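Local structure of hypothetical protein, IPT/TIG domain protein (Bacteroides ovatus, 4HW6) at residues I141-F146 with T405-D410; A185-L191 with K231-P237. The protein is of unknown function but probably binds carbohydrate as an auxiliary nutrient-binding protein, built from an IPT/TIG domain and a six-bladed beta-propeller. One frame throughout, in Å; residues are numbered along the deposited sequence.

Contact 1: residues I141-F146 with T405-D410; sequences IWRMMF and TSIAYD
Strands 143-146 and 405-410 run side by side in nearly the same direction, 15° apart with axes 5.4 Å from each other, and Arg143 sits opposite Ser406. No backbone bond joins them directly. A water donates to both Met144 O and Ile407 O, and Gln339 also reaches both strands, at Met144 O and Ile407 N. The one direct bond uses Ser406, whose OG stands between its own N and carbonyl carbon (chi1 59°) and donates to Ile141 O at 2.8 Å, from well above the carbonyl plane. Serine suits the place, being short enough for CB to lie against that carbonyl and still carrying a donor. Beside it, Thr405 points its methyl CG2 at the Trp142 indole, 3.6 Å from CE3, while OG1 turns back to His403 O. The same methyl meets the edge of the Arg143 guanidinium. Bent at chi2 (-71°), Arg143 folds back so that NH1 lies over the centre of the Trp142 ring and donates to Trp142 O at 2.8 Å; NH1 also bonds Asn338. A leucine in place of Arg143 would probably leave Trp142 O and Asn338 without this donor and uncover one face of the indole. Farther along, the extended selenomethionine Met144 brings SE within 3.8 Å of Ala408 CB, a small residue that leaves room for the bulky chain. Phe146 fills the end, its CE2 3.9 Å from Asp410 CA; the carboxylate itself is held by Tyr417 and Arg413. A classic beta bulge at Trp142 and Arg143, facing Val158, begins strand 143-146, innermost of its blade, which packs against 405-410, innermost of the adjoining beta-propeller blade.

Contact 2: residues A185-L191 with K231-P237; sequences ADVNFTL and KTCAVHP
Asp186 reaches across from strand 185-189 to Thr232 and Cys233, where segment 231-237 runs roughly alongside, the two directions 16° apart. Asp186 CB rests 3.8 Å from Cys233 SG, and CG is at van der Waals distance from the same sulfur. With CG anti to the backbone N (chi1 -161°), the carboxylate is carried across to segment 231-237. At the tip, Asp186 OD2 takes two bonds, from Thr232 OG1 at 3.0 Å and from Cys233 N at 2.9 Å, the second nearly straight (165°). Both donors lie on the anti side of the oxygen but approach from opposite faces of the carboxylate plane, a grip that should limit its rotation; a water 2.7 Å from Asp186 OD2, also near Cys233 O, may add to it. OD1 turns back to its own strand and takes a weak bond from Val187 N. Thr232 suits its role because its hydroxyl can donate to Asp186 while accepting from Ile278 N. Two residues on from Asp186, Asn188 offers both ends of its amide: ND2 donates in plane to Cys233 O at 3.0 Å, and OD1 takes Phe189 N on a lone pair, which helps keep the amide from flipping. Val235 packs beside it, its CG2 3.4 Å from Phe189 O and also against Asn188 CG, while Leu191 closes the outer end with CD2 near Pro237 O. Side-chain carboxylate and amide thus do the joining that backbone pairing does within each sheet. This is a junction between neighbouring propeller blades, joining the inner strand of the sheet holding 184-189 to the inner edge of the sheet holding 234-235.

Overall arrangement
From the N terminus the chain builds the IPT/TIG domain, then enters the propeller with strand 109-115, the partner of 425-431 in the last blade. The first full blade follows, and its inner strand 143-146 is met by 405-410, so contact 1 closes a loop of about 260 residues around the ring. Nested within that loop, contact 2 joins the next two blades after only some 40 residues. The contacts, their centres about 13 Å apart, touch where Met145 and Phe146 meet Phe189, and Trp142 NE1 makes a weak bond to Ala185 O. Round the central axis the inner strands therefore come in the order 405-410, 143-146, 185-189 and 234-235.

Contact 1: residues I141-F146 with T405-D410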
loop_
_atom_site.group_PDB
_atom_site.type_symbol
_atom_site.label_atom_id
_atom_site.label_comp_id
_atom_site.label_asym_id
_atom_site.label_seq_id
_atom_site.Cartn_x
_atom_site.Cartn_y
_atom_site.Cartn_z
ATOM N N ILE A 141 2.811 -2.704 14.495
ATOM C CA ILE A 141 2.637 -1.837 13.335
ATOM C C ILE A 141 1.124 -1.547 13.190
ATOM O O ILE A 141 0.416 -2.182 12.414
ATOM C CB ILE A 141 3.234 -2.475 12.058
ATOM C CG1 ILE A 141 4.642 -3.044 12.301
ATOM C CG2 ILE A 141 3.309 -1.424 10.951
ATOM C CD1 ILE A 141 5.077 -4.042 11.225
ATOM N N TRP A 142 0.635 -0.582 13.956
ATOM C CA TRP A 142 -0.781 -0.499 14.260
ATOM C C TRP A 142 -1.569 0.283 13.201
ATOM O O TRP A 142 -2.594 -0.187 12.713
ATOM C CB TRP A 142 -0.966 0.095 15.672
ATOM C CG TRP A 142 -2.394 0.281 16.062
ATOM C CD1 TRP A 142 -3.020 1.468 16.275
ATOM C CD2 TRP A 142 -3.368 -0.737 16.270
ATOM N NE1 TRP A 142 -4.337 1.255 16.591
ATOM C CE2 TRP A 142 -4.584 -0.090 16.590
ATOM C CE3 TRP A 142 -3.337 -2.130 16.227
ATOM C CZ2 TRP A 142 -5.748 -0.792 16.872
ATOM C CZ3 TRP A 142 -4.504 -2.830 16.505
ATOM C CH2 TRP A 142 -5.694 -2.158 16.803
ATOM N N ARG A 143 -1.128 1.496 12.889
ATOM C CA ARG A 143 -1.727 2.311 11.827
ATOM C C ARG A 143 -0.621 3.083 11.117
ATOM O O ARG A 143 0.200 3.738 11.777
ATOM C CB ARG A 143 -2.721 3.339 12.375
ATOM C CG ARG A 143 -3.917 2.774 13.116
ATOM C CD ARG A 143 -4.896 2.090 12.179
ATOM N NE ARG A 143 -6.069 1.575 12.909
ATOM C CZ ARG A 143 -6.266 0.315 13.306
ATOM N NH1 ARG A 143 -5.367 -0.630 13.106
ATOM N NH2 ARG A 143 -7.403 -0.005 13.920
HETATM N N MSE A 144 -0.619 3.026 9.781
HETATM C CA MSE A 144 0.380 3.690 8.938
HETATM C C MSE A 144 -0.167 4.911 8.230
HETATM O O MSE A 144 -1.364 4.981 7.904
HETATM C CB MSE A 144 0.820 2.766 7.787
HETATM C CG MSE A 144 1.610 1.627 8.156
HETATM SE SE MSE A 144 1.824 0.521 6.533
HETATM C CE MSE A 144 3.145 -0.618 7.357
HETATM N N MSE A 145 0.731 5.854 7.945
HETATM C CA MSE A 145 0.374 7.016 7.127
HETATM C C MSE A 145 1.620 7.643 6.493
HETATM O O MSE A 145 2.614 7.921 7.171
HETATM C CB MSE A 145 -0.325 8.015 8.044
HETATM C CG MSE A 145 -0.693 9.310 7.466
HETATM SE SE MSE A 145 -2.345 9.267 6.481
HETATM C CE MSE A 145 -3.222 7.697 7.178
ATOM N N PHE A 146 1.570 7.879 5.180
ATOM C CA PHE A 146 2.581 8.690 4.529
ATOM C C PHE A 146 2.358 10.169 4.886
ATOM O O PHE A 146 1.212 10.637 4.964
ATOM C CB PHE A 146 2.520 8.529 2.990
ATOM C CG PHE A 146 3.290 7.352 2.456
ATOM C CD1 PHE A 146 4.663 7.416 2.352
ATOM C CD2 PHE A 146 2.641 6.219 1.989
ATOM C CE1 PHE A 146 5.393 6.353 1.849
ATOM C CE2 PHE A 146 3.372 5.156 1.471
ATOM C CZ PHE A 146 4.740 5.227 1.409
ATOM N N THR A 405 -2.488 -5.717 9.929
ATOM C CA THR A 405 -3.251 -4.709 10.638
ATOM C C THR A 405 -3.272 -3.343 9.965
ATOM O O THR A 405 -4.321 -2.733 9.819
ATOM C CB THR A 405 -2.706 -4.580 12.073
ATOM O OG1 THR A 405 -2.794 -5.863 12.712
ATOM C CG2 THR A 405 -3.485 -3.567 12.888
ATOM N N SER A 406 -2.114 -2.871 9.547
ATOM C CA SER A 406 -1.960 -1.586 8.944
ATOM C C SER A 406 -1.633 -1.721 7.457
ATOM O O SER A 406 -1.119 -2.763 6.993
ATOM C CB SER A 406 -0.871 -0.806 9.705
ATOM O OG SER A 406 0.368 -1.498 9.672
ATOM N N ILE A 407 -1.957 -0.683 6.698
ATOM C CA ILE A 407 -1.790 -0.697 5.268
ATOM C C ILE A 407 -1.516 0.716 4.740
ATOM O O ILE A 407 -2.085 1.709 5.203
ATOM C CB ILE A 407 -2.995 -1.375 4.561
ATOM C CG1 ILE A 407 -2.763 -1.521 3.056
ATOM C CG2 ILE A 407 -4.306 -0.624 4.878
ATOM C CD1 ILE A 407 -3.792 -2.421 2.365
ATOM N N ALA A 408 -0.643 0.788 3.748
ATOM C CA ALA A 408 -0.384 2.020 3.005
ATOM C C ALA A 408 -0.120 1.684 1.540
ATOM O O ALA A 408 0.335 0.572 1.222
ATOM C CB ALA A 408 0.793 2.775 3.617
ATOM N N TYR A 409 -0.480 2.595 0.640
ATOM C CA TYR A 409 -0.198 2.411 -0.771
ATOM C C TYR A 409 0.762 3.480 -1.230
ATOM O O TYR A 409 0.479 4.674 -1.116
ATOM C CB TYR A 409 -1.484 2.432 -1.625
ATOM C CG TYR A 409 -1.166 2.103 -3.059
ATOM C CD1 TYR A 409 -0.871 0.799 -3.449
ATOM C CD2 TYR A 409 -1.095 3.093 -4.015
ATOM C CE1 TYR A 409 -0.536 0.501 -4.757
ATOM C CE2 TYR A 409 -0.786 2.789 -5.341
ATOM C CZ TYR A 409 -0.504 1.484 -5.698
ATOM O OH TYR A 409 -0.151 1.210 -7.019
ATOM N N ASP A 410 1.891 3.035 -1.764
ATOM C CA ASP A 410 2.952 3.896 -2.239
ATOM C C ASP A 410 2.700 4.129 -3.717
ATOM O O ASP A 410 2.954 3.247 -4.543
ATOM C CB ASP A 410 4.273 3.183 -2.008
ATOM C CG ASP A 410 5.490 4.017 -2.350
ATOM O OD1 ASP A 410 5.412 4.934 -3.203
ATOM O OD2 ASP A 410 6.556 3.689 -1.772
HETATM O O HOH W 1 -1.965 4.451 5.236
#

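Contact 2: residues A185-L191 with K231-P237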
loop_
_atom_site.group_PDB
_atom_site.type_symbol
_atom_site.label_atom_id
_atom_site.label_comp_id
_atom_site.label_asym_id
_atom_site.label_seq_id
_atom_site.Cartn_x
_atom_site.Cartn_y
_atom_site.Cartn_z
ATOM N N ALA A 185 -2.968 5.665 19.214
ATOM C CA ALA A 185 -4.023 4.864 18.568
ATOM C C ALA A 185 -4.203 5.105 17.075
ATOM O O ALA A 185 -4.743 4.252 16.377
ATOM C CB ALA A 185 -5.352 5.094 19.287
ATOM N N ASP A 186 -3.830 6.285 16.590
ATOM C CA ASP A 186 -3.981 6.622 15.179
ATOM C C ASP A 186 -3.084 7.824 14.843
ATOM O O ASP A 186 -2.639 8.554 15.730
ATOM C CB ASP A 186 -5.459 6.904 14.838
ATOM C CG ASP A 186 -5.770 6.803 13.313
ATOM O OD1 ASP A 186 -4.898 6.316 12.525
ATOM O OD2 ASP A 186 -6.919 7.162 12.906
ATOM N N VAL A 187 -2.837 8.006 13.554
ATOM C CA VAL A 187 -1.999 9.107 13.053
ATOM C C VAL A 187 -2.614 9.592 11.755
ATOM O O VAL A 187 -3.133 8.794 10.968
ATOM C CB VAL A 187 -0.509 8.696 12.868
ATOM C CG1 VAL A 187 -0.368 7.470 11.948
ATOM C CG2 VAL A 187 0.312 9.873 12.365
ATOM N N ASN A 188 -2.604 10.897 11.557
ATOM C CA ASN A 188 -3.047 11.495 10.309
ATOM C C ASN A 188 -2.334 12.833 10.162
ATOM O O ASN A 188 -1.474 13.160 10.975
ATOM C CB ASN A 188 -4.580 11.661 10.299
ATOM C CG ASN A 188 -5.169 11.580 8.911
ATOM O OD1 ASN A 188 -4.578 12.062 7.918
ATOM N ND2 ASN A 188 -6.346 10.967 8.817
ATOM N N PHE A 189 -2.659 13.583 9.116
ATOM C CA PHE A 189 -2.104 14.904 8.898
ATOM C C PHE A 189 -3.209 15.908 8.606
ATOM O O PHE A 189 -4.190 15.604 7.896
ATOM C CB PHE A 189 -1.099 14.871 7.743
ATOM C CG PHE A 189 0.145 14.084 8.057
ATOM C CD1 PHE A 189 0.164 12.718 7.953
ATOM C CD2 PHE A 189 1.294 14.721 8.457
ATOM C CE1 PHE A 189 1.298 12.003 8.296
ATOM C CE2 PHE A 189 2.424 14.015 8.783
ATOM C CZ PHE A 189 2.432 12.650 8.697
ATOM N N THR A 190 -3.031 17.106 9.124
ATOM C CA THR A 190 -3.985 18.183 8.883
ATOM C C THR A 190 -3.789 18.730 7.459
ATOM O O THR A 190 -2.834 18.372 6.769
ATOM C CB THR A 190 -3.823 19.320 9.899
ATOM O OG1 THR A 190 -2.572 19.997 9.687
ATOM C CG2 THR A 190 -3.889 18.809 11.351
ATOM N N LEU A 191 -4.690 19.609 7.028
ATOM C CA LEU A 191 -4.561 20.247 5.712
ATOM C C LEU A 191 -3.295 21.105 5.634
ATOM O O LEU A 191 -2.761 21.291 4.541
ATOM C CB LEU A 191 -5.798 21.068 5.373
ATOM C CG LEU A 191 -7.109 20.276 5.240
ATOM C CD1 LEU A 191 -8.217 21.188 4.728
ATOM C CD2 LEU A 191 -6.942 19.029 4.370
ATOM N N LYS A 231 -10.015 6.805 19.673
ATOM C CA LYS A 231 -9.583 5.662 18.860
ATOM C C LYS A 231 -9.061 5.945 17.447
ATOM O O LYS A 231 -8.334 5.131 16.881
ATOM C CB LYS A 231 -10.750 4.681 18.708
ATOM C CG LYS A 231 -11.280 4.107 20.008
ATOM C CD LYS A 231 -10.206 3.364 20.780
ATOM C CE LYS A 231 -10.772 2.582 21.955
ATOM N NZ LYS A 231 -9.725 1.671 22.491
ATOM N N THR A 232 -9.444 7.071 16.878
ATOM C CA THR A 232 -9.223 7.330 15.450
ATOM C C THR A 232 -9.236 8.826 15.190
ATOM O O THR A 232 -9.790 9.591 15.981
ATOM C CB THR A 232 -10.257 6.574 14.561
ATOM O OG1 THR A 232 -9.905 6.669 13.168
ATOM C CG2 THR A 232 -11.676 7.079 14.759
ATOM N N CYS A 233 -8.567 9.246 14.119
ATOM C CA CYS A 233 -8.501 10.667 13.716
ATOM C C CYS A 233 -8.552 10.775 12.186
ATOM O O CYS A 233 -7.550 10.596 11.499
ATOM C CB CYS A 233 -7.248 11.373 14.251
ATOM S SG CYS A 233 -5.646 10.590 13.935
ATOM N N ALA A 234 -9.726 11.079 11.666
ATOM C CA ALA A 234 -9.939 11.139 10.229
ATOM C C ALA A 234 -10.109 12.596 9.819
ATOM O O ALA A 234 -11.080 13.252 10.198
ATOM C CB ALA A 234 -11.161 10.329 9.848
ATOM N N VAL A 235 -9.161 13.084 9.029
ATOM C CA VAL A 235 -9.127 14.479 8.624
ATOM C C VAL A 235 -9.885 14.651 7.320
ATOM O O VAL A 235 -9.487 14.102 6.296
ATOM C CB VAL A 235 -7.696 14.996 8.435
ATOM C CG1 VAL A 235 -7.707 16.450 7.962
ATOM C CG2 VAL A 235 -6.917 14.883 9.735
ATOM N N HIS A 236 -10.942 15.452 7.340
ATOM C CA HIS A 236 -11.751 15.670 6.135
ATOM C C HIS A 236 -10.961 16.473 5.110
ATOM O O HIS A 236 -10.410 17.532 5.438
ATOM C CB HIS A 236 -13.031 16.416 6.436
ATOM C CG HIS A 236 -13.988 16.445 5.277
ATOM N ND1 HIS A 236 -13.949 17.410 4.297
ATOM C CD2 HIS A 236 -15.004 15.613 4.949
ATOM C CE1 HIS A 236 -14.903 17.171 3.419
ATOM N NE2 HIS A 236 -15.534 16.064 3.768
ATOM N N PRO A 237 -10.935 16.003 3.840
ATOM C CA PRO A 237 -10.041 16.605 2.843
ATOM C C PRO A 237 -10.371 18.006 2.334
ATOM O O PRO A 237 -9.501 18.624 1.705
ATOM C CB PRO A 237 -10.108 15.618 1.663
ATOM C CG PRO A 237 -11.383 14.877 1.845
ATOM C CD PRO A 237 -11.593 14.781 3.326
HETATM O O HOH W 2 -7.241 2.518 17.424
HETATM O O HOH W 3 -6.361 8.177 10.418
#